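Local atomic coordinates of HNH endonuclease (Geobacillus virus E2, PDB entry 5H0M), a protein that probably nicks DNA as the HNH endonuclease of a thermophilic bacteriophage, with a zinc ion held by four cysteines in its fold. Residues 81-95 / 108-121. Sequence-based numbering, arbitrary orientation.
Sequences KEKKITRAVIVDHIT and DNLQSLCQACHNRK. With ZN (zinc ion), chain B.
Strands 90-93 and 110-113 pair as the antiparallel hairpin of the HNH fold, and the first turns of helix 115-129 run nearly parallel to strand 90-93, 20° apart, completing the ββα-metal motif. The ladder opens with a classic bulge: V89 and I90 both donate to L113 O, V89 N at 2.8 Å. At the other end I94 N donates to N109 O, and the N109 amide pairs with the T95 backbone, OD1 accepting from T95 N and ND2 donating to T95 O. L110 CD2 sits 3.5 Å from the H93 ring centroid, a CH-pi contact, while H93 NE2 bonds to R104 O. K121 reaches extended until a final bend (chi4 -65°) brings NZ to H93 O at 2.8 Å, I94 O, and D92 OD2, met from above the carboxylate plane; D125 is its further partner. A water joins D92 OD1 to H118 NE2. R120 grips E82 end-on with two nitrogens, tying the helix to the loop after helix 77-81. C114, the N-cap, and C117 bind zinc with C76 and C79. Helix 59-71 covers the face carrying V91, H93, L110 and S112, while helix 115-129 lies over that of I90, D92, Q111 and L113.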
ATOM      1  N   LYS A  81      -0.475 -16.883   2.520  1.00 19.49           N
ATOM      2  CA  LYS A  81       0.662 -17.569   1.906  1.00 21.35           C
ATOM      3  C   LYS A  81       1.463 -18.386   2.885  1.00 21.79           C
ATOM      4  O   LYS A  81       2.049 -19.399   2.500  1.00 23.78           O
ATOM      5  CB  LYS A  81       1.522 -16.583   1.154  1.00 24.09           C
ATOM      6  CG  LYS A  81       0.763 -16.117  -0.080  1.00 32.44           C
ATOM      7  CD  LYS A  81       1.478 -15.093  -0.940  1.00 38.70           C
ATOM      8  CE  LYS A  81       0.462 -14.306  -1.765  1.00 43.80           C
ATOM      9  NZ  LYS A  81       1.028 -13.624  -2.960  1.00 46.59           N
ATOM     10  N   GLU A  82       1.436 -17.976   4.147  1.00 19.77           N
ATOM     11  CA  GLU A  82       2.043 -18.712   5.258  1.00 21.15           C
ATOM     12  C   GLU A  82       1.072 -19.692   5.911  1.00 20.47           C
ATOM     13  O   GLU A  82       1.314 -20.161   7.020  1.00 22.29           O
ATOM     14  CB  GLU A  82       2.568 -17.722   6.297  1.00 22.49           C
ATOM     15  CG  GLU A  82       3.682 -16.861   5.743  1.00 22.32           C
ATOM     16  CD  GLU A  82       4.197 -15.854   6.751  1.00 25.30           C
ATOM     17  OE1 GLU A  82       3.375 -15.167   7.381  1.00 26.99           O
ATOM     18  OE2 GLU A  82       5.428 -15.744   6.894  1.00 27.47           O
ATOM     19  N   LYS A  83      -0.034 -19.994   5.234  1.00 19.63           N
ATOM     20  CA  LYS A  83      -1.023 -20.961   5.718  1.00 20.89           C
ATOM     21  C   LYS A  83      -1.687 -20.571   7.042  1.00 21.02           C
ATOM     22  O   LYS A  83      -1.893 -21.392   7.935  1.00 21.82           O
ATOM     23  CB  LYS A  83      -0.412 -22.379   5.767  1.00 23.88           C
ATOM     24  CG  LYS A  83       0.140 -22.827   4.425  1.00 29.31           C
ATOM     25  CD  LYS A  83       0.636 -24.259   4.466  1.00 36.14           C
ATOM     26  CE  LYS A  83       1.020 -24.763   3.085  1.00 43.93           C
ATOM     27  NZ  LYS A  83       1.454 -26.195   3.107  1.00 48.84           N
ATOM     28  N   LYS A  84      -2.058 -19.297   7.140  1.00 19.13           N
ATOM     29  CA  LYS A  84      -2.712 -18.737   8.302  1.00 19.60           C
ATOM     30  C   LYS A  84      -3.885 -17.883   7.858  1.00 18.18           C
ATOM     31  O   LYS A  84      -3.856 -17.289   6.770  1.00 18.71           O
ATOM     32  CB  LYS A  84      -1.716 -17.875   9.097  1.00 22.55           C
ATOM     33  CG  LYS A  84      -0.588 -18.671   9.728  1.00 27.55           C
ATOM     34  CD  LYS A  84       0.602 -17.813  10.098  1.00 34.09           C
ATOM     35  CE  LYS A  84       0.231 -16.807  11.164  1.00 41.51           C
ATOM     36  NZ  LYS A  84       1.457 -16.112  11.641  1.00 47.50           N
ATOM     37  N   ILE A  85      -4.897 -17.820   8.706  1.00 17.55           N
ATOM     38  CA  ILE A  85      -6.109 -17.048   8.466  1.00 18.63           C
ATOM     39  C   ILE A  85      -6.176 -15.871   9.427  1.00 19.81           C
ATOM     40  O   ILE A  85      -6.337 -16.048  10.637  1.00 20.61           O
ATOM     41  CB  ILE A  85      -7.376 -17.910   8.613  1.00 20.21           C
ATOM     42  CG1 ILE A  85      -7.366 -19.060   7.606  1.00 20.46           C
ATOM     43  CG2 ILE A  85      -8.620 -17.060   8.461  1.00 20.43           C
ATOM     44  CD1 ILE A  85      -7.310 -18.663   6.145  1.00 21.95           C
ATOM     45  N   THR A  86      -6.060 -14.660   8.872  1.00 17.38           N
ATOM     46  CA  THR A  86      -6.072 -13.435   9.654  1.00 17.71           C
ATOM     47  C   THR A  86      -6.844 -12.366   8.912  1.00 16.96           C
ATOM     48  O   THR A  86      -6.616 -12.152   7.717  1.00 17.78           O
ATOM     49  CB  THR A  86      -4.650 -12.908   9.906  1.00 17.75           C
ATOM     50  OG1 THR A  86      -3.822 -13.973  10.397  1.00 18.34           O
ATOM     51  CG2 THR A  86      -4.689 -11.783  10.929  1.00 18.09           C
ATOM     52  N   ARG A  87      -7.740 -11.689   9.608  1.00 16.36           N
ATOM     53  CA  ARG A  87      -8.479 -10.579   9.022  1.00 16.70           C
ATOM     54  C   ARG A  87      -7.524  -9.451   8.617  1.00 15.83           C
ATOM     55  O   ARG A  87      -6.675  -9.039   9.398  1.00 17.30           O
ATOM     56  CB  ARG A  87      -9.473 -10.036  10.034  1.00 19.40           C
ATOM     57  CG  ARG A  87     -10.289  -8.865   9.535  1.00 24.87           C
ATOM     58  CD  ARG A  87     -11.630  -9.329   9.045  1.00 33.60           C
ATOM     59  NE  ARG A  87     -12.460  -8.221   8.587  1.00 40.91           N
ATOM     60  CZ  ARG A  87     -13.610  -8.381   7.942  1.00 41.37           C
ATOM     61  NH1 ARG A  87     -14.058  -9.603   7.676  1.00 39.87           N
ATOM     62  NH2 ARG A  87     -14.308  -7.322   7.551  1.00 45.09           N
ATOM     63  N   ALA A  88      -7.677  -8.947   7.399  1.00 14.83           N
ATOM     64  CA  ALA A  88      -6.929  -7.774   6.957  1.00 14.59           C
ATOM     65  C   ALA A  88      -7.494  -6.504   7.560  1.00 16.16           C
ATOM     66  O   ALA A  88      -8.707  -6.372   7.701  1.00 17.85           O
ATOM     67  CB  ALA A  88      -6.952  -7.673   5.454  1.00 14.74           C
ATOM     68  N   VAL A  89      -6.607  -5.560   7.855  1.00 15.38           N
ATOM     69  CA  VAL A  89      -6.979  -4.254   8.404  1.00 15.63           C
ATOM     70  C   VAL A  89      -6.518  -3.073   7.557  1.00 15.54           C
ATOM     71  O   VAL A  89      -6.914  -1.936   7.820  1.00 15.44           O
ATOM     72  CB  VAL A  89      -6.455  -4.060   9.837  1.00 17.53           C
ATOM     73  CG1 VAL A  89      -7.087  -5.093  10.766  1.00 20.35           C
ATOM     74  CG2 VAL A  89      -4.941  -4.106   9.912  1.00 18.48           C
ATOM     75  N   ILE A  90      -5.709  -3.340   6.532  1.00 14.69           N
ATOM     76  CA  ILE A  90      -5.138  -2.266   5.722  1.00 14.84           C
ATOM     77  C   ILE A  90      -4.840  -2.818   4.338  1.00 13.94           C
ATOM     78  O   ILE A  90      -4.605  -4.010   4.194  1.00 15.01           O
ATOM     79  CB  ILE A  90      -3.885  -1.687   6.414  1.00 16.87           C
ATOM     80  CG1 ILE A  90      -3.489  -0.342   5.807  1.00 18.55           C
ATOM     81  CG2 ILE A  90      -2.753  -2.680   6.415  1.00 16.83           C
ATOM     82  CD1 ILE A  90      -2.541   0.441   6.686  1.00 20.59           C
ATOM     83  N   VAL A  91      -4.892  -1.957   3.328  1.00 12.69           N
ATOM     84  CA  VAL A  91      -4.427  -2.304   1.990  1.00 12.85           C
ATOM     85  C   VAL A  91      -3.140  -1.529   1.754  1.00 13.38           C
ATOM     86  O   VAL A  91      -3.139  -0.295   1.877  1.00 15.06           O
ATOM     87  CB  VAL A  91      -5.459  -1.952   0.911  1.00 13.33           C
ATOM     88  CG1 VAL A  91      -4.930  -2.224  -0.481  1.00 14.81           C
ATOM     89  CG2 VAL A  91      -6.727  -2.758   1.123  1.00 14.18           C
ATOM     90  N   ASP A  92      -2.071  -2.251   1.417  1.00 12.81           N
ATOM     91  CA  ASP A  92      -0.735  -1.649   1.235  1.00 14.72           C
ATOM     92  C   ASP A  92      -0.238  -1.809  -0.200  1.00 13.80           C
ATOM     93  O   ASP A  92      -0.478  -2.832  -0.853  1.00 14.10           O
ATOM     94  CB  ASP A  92       0.282  -2.282   2.191  1.00 18.34           C
ATOM     95  CG  ASP A  92       1.571  -1.453   2.351  1.00 21.23           C
ATOM     96  OD1 ASP A  92       1.561  -0.213   2.123  1.00 23.69           O
ATOM     97  OD2 ASP A  92       2.599  -2.043   2.731  1.00 24.35           O
ATOM     98  N   HIS A  93       0.476  -0.784  -0.656  1.00 12.86           N
ATOM     99  CA  HIS A  93       1.208  -0.821  -1.920  1.00 12.65           C
ATOM    100  C   HIS A  93       2.434  -1.695  -1.797  1.00 13.27           C
ATOM    101  O   HIS A  93       3.227  -1.521  -0.863  1.00 15.18           O
ATOM    102  CB  HIS A  93       1.623   0.589  -2.321  1.00 12.69           C
ATOM    103  CG  HIS A  93       0.470   1.456  -2.717  1.00 13.43           C
ATOM    104  ND1 HIS A  93      -0.324   2.095  -1.798  1.00 14.39           N
ATOM    105  CD2 HIS A  93      -0.040   1.760  -3.933  1.00 13.92           C
ATOM    106  CE1 HIS A  93      -1.270   2.769  -2.429  1.00 14.65           C
ATOM    107  NE2 HIS A  93      -1.129   2.569  -3.725  1.00 14.18           N
ATOM    108  N   ILE A  94       2.616  -2.605  -2.742  1.00 12.45           N
ATOM    109  CA  ILE A  94       3.795  -3.494  -2.706  1.00 12.88           C
ATOM    110  C   ILE A  94       5.050  -2.672  -2.985  1.00 12.94           C
ATOM    111  O   ILE A  94       5.946  -2.578  -2.139  1.00 14.64           O
ATOM    112  CB  ILE A  94       3.665  -4.665  -3.676  1.00 12.68           C
ATOM    113  CG1 ILE A  94       2.462  -5.538  -3.334  1.00 13.37           C
ATOM    114  CG2 ILE A  94       4.975  -5.449  -3.694  1.00 14.57           C
ATOM    115  CD1 ILE A  94       2.217  -6.666  -4.307  1.00 14.75           C
ATOM    116  N   THR A  95       5.100  -2.044  -4.156  1.00 12.65           N
ATOM    117  CA  THR A  95       6.031  -0.944  -4.405  1.00 13.10           C
ATOM    118  C   THR A  95       5.394   0.292  -3.787  1.00 13.51           C
ATOM    119  O   THR A  95       4.294   0.678  -4.188  1.00 13.86           O
ATOM    120  CB  THR A  95       6.250  -0.726  -5.896  1.00 13.64           C
ATOM    121  OG1 THR A  95       6.749  -1.936  -6.484  1.00 14.96           O
ATOM    122  CG2 THR A  95       7.238   0.401  -6.144  1.00 14.87           C
ATOM    123  N   ASP A 108      -2.470  -5.401  -8.921  1.00 15.61           N
ATOM    124  CA  ASP A 108      -1.330  -6.286  -8.705  1.00 15.54           C
ATOM    125  C   ASP A 108      -0.201  -5.649  -7.908  1.00 15.06           C
ATOM    126  O   ASP A 108       0.790  -6.311  -7.626  1.00 16.72           O
ATOM    127  CB  ASP A 108      -0.814  -6.882 -10.021  1.00 15.93           C
ATOM    128  CG  ASP A 108      -0.222  -5.864 -10.962  1.00 17.35           C
ATOM    129  OD1 ASP A 108      -0.289  -4.646 -10.737  1.00 17.83           O
ATOM    130  OD2 ASP A 108       0.333  -6.305 -12.008  1.00 23.33           O
ATOM    131  N   ASN A 109      -0.354  -4.376  -7.549  1.00 12.12           N
ATOM    132  CA  ASN A 109       0.572  -3.683  -6.665  1.00 11.95           C
ATOM    133  C   ASN A 109      -0.062  -3.435  -5.303  1.00 11.70           C
ATOM    134  O   ASN A 109       0.455  -2.634  -4.535  1.00 12.96           O
ATOM    135  CB  ASN A 109       0.999  -2.337  -7.261  1.00 11.97           C
ATOM    136  CG  ASN A 109       2.139  -1.695  -6.504  1.00 12.74           C
ATOM    137  OD1 ASN A 109       3.102  -2.373  -6.139  1.00 13.41           O
ATOM    138  ND2 ASN A 109       2.054  -0.396  -6.276  1.00 12.34           N
ATOM    139  N   LEU A 110      -1.168  -4.118  -4.996  1.00 11.98           N
ATOM    140  CA  LEU A 110      -1.888  -3.865  -3.736  1.00 12.86           C
ATOM    141  C   LEU A 110      -2.229  -5.170  -3.025  1.00 13.13           C
ATOM    142  O   LEU A 110      -2.680  -6.120  -3.663  1.00 14.14           O
ATOM    143  CB  LEU A 110      -3.174  -3.079  -4.030  1.00 13.05           C
ATOM    144  CG  LEU A 110      -2.946  -1.640  -4.469  1.00 13.87           C
ATOM    145  CD1 LEU A 110      -4.208  -1.074  -5.088  1.00 14.12           C
ATOM    146  CD2 LEU A 110      -2.435  -0.771  -3.341  1.00 13.97           C
ATOM    147  N   GLN A 111      -2.009  -5.214  -1.711  1.00 12.67           N
ATOM    148  CA  GLN A 111      -2.358  -6.390  -0.924  1.00 12.71           C
ATOM    149  C   GLN A 111      -3.063  -6.011   0.364  1.00 12.71           C
ATOM    150  O   GLN A 111      -2.683  -5.061   1.036  1.00 13.62           O
ATOM    151  CB  GLN A 111      -1.129  -7.225  -0.580  1.00 13.42           C
ATOM    152  CG  GLN A 111      -0.319  -7.685  -1.762  1.00 14.43           C
ATOM    153  CD  GLN A 111       0.828  -8.573  -1.323  1.00 13.54           C
ATOM    154  OE1 GLN A 111       1.844  -8.084  -0.816  1.00 14.93           O
ATOM    155  NE2 GLN A 111       0.666  -9.871  -1.501  1.00 14.42           N
ATOM    156  N   SER A 112      -4.062  -6.805   0.719  1.00 12.67           N
ATOM    157  CA  SER A 112      -4.707  -6.683   2.018  1.00 12.47           C
ATOM    158  C   SER A 112      -3.824  -7.358   3.059  1.00 12.18           C
ATOM    159  O   SER A 112      -3.374  -8.486   2.839  1.00 12.80           O
ATOM    160  CB  SER A 112      -6.063  -7.387   1.991  1.00 12.88           C
ATOM    161  OG  SER A 112      -6.873  -6.902   0.920  1.00 14.22           O
ATOM    162  N   LEU A 113      -3.568  -6.658   4.171  1.00 11.82           N
ATOM    163  CA  LEU A 113      -2.629  -7.112   5.213  1.00 12.41           C
ATOM    164  C   LEU A 113      -3.205  -6.918   6.603  1.00 12.61           C
ATOM    165  O   LEU A 113      -3.979  -5.995   6.843  1.00 13.26           O
ATOM    166  CB  LEU A 113      -1.306  -6.339   5.153  1.00 12.99           C
ATOM    167  CG  LEU A 113      -0.487  -6.438   3.854  1.00 13.59           C
ATOM    168  CD1 LEU A 113       0.751  -5.576   3.978  1.00 14.41           C
ATOM    169  CD2 LEU A 113      -0.120  -7.878   3.541  1.00 14.08           C
ATOM    170  N   CYS A 114      -2.805  -7.807   7.512  1.00 13.29           N
ATOM    171  CA  CYS A 114      -3.025  -7.601   8.935  1.00 14.34           C
ATOM    172  C   CYS A 114      -1.969  -6.629   9.460  1.00 15.89           C
ATOM    173  O   CYS A 114      -1.023  -6.271   8.764  1.00 14.91           O
ATOM    174  CB  CYS A 114      -2.974  -8.932   9.695  1.00 14.62           C
ATOM    175  SG  CYS A 114      -1.341  -9.653   9.877  1.00 15.38           S
ATOM    176  N   GLN A 115      -2.135  -6.168  10.689  1.00 15.28           N
ATOM    177  CA  GLN A 115      -1.194  -5.205  11.241  1.00 15.51           C
ATOM    178  C   GLN A 115       0.215  -5.777  11.360  1.00 14.78           C
ATOM    179  O   GLN A 115       1.197  -5.102  11.068  1.00 15.02           O
ATOM    180  CB  GLN A 115      -1.669  -4.717  12.606  1.00 16.42           C
ATOM    181  CG  GLN A 115      -0.620  -3.906  13.333  1.00 17.10           C
ATOM    182  CD  GLN A 115      -1.120  -3.370  14.638  1.00 18.54           C
ATOM    183  OE1 GLN A 115      -2.329  -3.264  14.847  1.00 18.57           O
ATOM    184  NE2 GLN A 115      -0.196  -3.004  15.517  1.00 20.80           N
ATOM    185  N   ALA A 116       0.329  -7.008  11.841  1.00 14.40           N
ATOM    186  CA  ALA A 116       1.631  -7.629  12.019  1.00 15.08           C
ATOM    187  C   ALA A 116       2.374  -7.758  10.705  1.00 15.23           C
ATOM    188  O   ALA A 116       3.572  -7.501  10.637  1.00 16.68           O
ATOM    189  CB  ALA A 116       1.514  -8.985  12.708  1.00 16.74           C
ATOM    190  N   CYS A 117       1.659  -8.153   9.651  1.00 15.06           N
ATOM    191  CA  CYS A 117       2.274  -8.260   8.333  1.00 14.59           C
ATOM    192  C   CYS A 117       2.606  -6.892   7.752  1.00 13.59           C
ATOM    193  O   CYS A 117       3.607  -6.743   7.084  1.00 14.32           O
ATOM    194  CB  CYS A 117       1.392  -9.063   7.391  1.00 13.93           C
ATOM    195  SG  CYS A 117       1.412 -10.828   7.820  1.00 15.14           S
ATOM    196  N   HIS A 118       1.793  -5.880   8.020  1.00 14.85           N
ATOM    197  CA  HIS A 118       2.130  -4.522   7.577  1.00 15.24           C
ATOM    198  C   HIS A 118       3.400  -4.027   8.269  1.00 15.59           C
ATOM    199  O   HIS A 118       4.274  -3.413   7.651  1.00 16.45           O
ATOM    200  CB  HIS A 118       0.980  -3.557   7.834  1.00 16.18           C
ATOM    201  CG  HIS A 118       1.246  -2.176   7.319  1.00 19.49           C
ATOM    202  ND1 HIS A 118       1.544  -1.124   8.154  1.00 28.56           N
ATOM    203  CD2 HIS A 118       1.282  -1.679   6.059  1.00 21.28           C
ATOM    204  CE1 HIS A 118       1.736  -0.034   7.429  1.00 27.09           C
ATOM    205  NE2 HIS A 118       1.573  -0.343   6.158  1.00 22.91           N
ATOM    206  N   ASN A 119       3.525  -4.318   9.565  1.00 15.80           N
ATOM    207  CA  ASN A 119       4.724  -3.960  10.312  1.00 17.77           C
ATOM    208  C   ASN A 119       5.957  -4.675   9.778  1.00 16.58           C
ATOM    209  O   ASN A 119       7.023  -4.066   9.599  1.00 17.11           O
ATOM    210  CB  ASN A 119       4.508  -4.293  11.788  1.00 21.84           C
ATOM    211  CG  ASN A 119       5.653  -3.843  12.659  1.00 30.78           C
ATOM    212  OD1 ASN A 119       5.853  -2.641  12.869  1.00 37.78           O
ATOM    213  ND2 ASN A 119       6.419  -4.801  13.174  1.00 35.95           N
ATOM    214  N   ARG A 120       5.829  -5.967   9.504  1.00 15.67           N
ATOM    215  CA  ARG A 120       6.931  -6.733   8.938  1.00 15.59           C
ATOM    216  C   ARG A 120       7.332  -6.160   7.589  1.00 16.13           C
ATOM    217  O   ARG A 120       8.515  -5.994   7.305  1.00 16.27           O
ATOM    218  CB  ARG A 120       6.554  -8.217   8.802  1.00 15.88           C
ATOM    219  CG  ARG A 120       7.559  -9.046   8.037  1.00 16.93           C
ATOM    220  CD  ARG A 120       7.283 -10.530   8.085  1.00 16.77           C
ATOM    221  NE  ARG A 120       5.965 -10.885   7.560  1.00 16.33           N
ATOM    222  CZ  ARG A 120       5.511 -12.132   7.443  1.00 17.29           C
ATOM    223  NH1 ARG A 120       6.264 -13.167   7.812  1.00 19.35           N
ATOM    224  NH2 ARG A 120       4.298 -12.355   6.949  1.00 17.57           N
ATOM    225  N   LYS A 121       6.337  -5.882   6.752  1.00 15.29           N
ATOM    226  CA  LYS A 121       6.596  -5.361   5.408  1.00 15.14           C
ATOM    227  C   LYS A 121       7.271  -4.004   5.479  1.00 15.13           C
ATOM    228  O   LYS A 121       8.134  -3.689   4.651  1.00 15.88           O
ATOM    229  CB  LYS A 121       5.320  -5.256   4.585  1.00 15.13           C
ATOM    230  CG  LYS A 121       5.555  -4.700   3.177  1.00 17.52           C
ATOM    231  CD  LYS A 121       4.353  -4.861   2.285  1.00 18.52           C
ATOM    232  CE  LYS A 121       4.670  -4.298   0.904  1.00 17.25           C
ATOM    233  NZ  LYS A 121       4.913  -2.832   0.885  1.00 17.93           N
TER
HETATM  234 ZN    ZN B 800      -0.859 -11.211   8.183  1.00 15.03          ZN
HETATM  235  O   HOH W   1       1.609  -5.193   0.102  1.00 27.43           O
HETATM  236  O   HOH W   2       2.664   1.572   4.248  1.00 36.40           O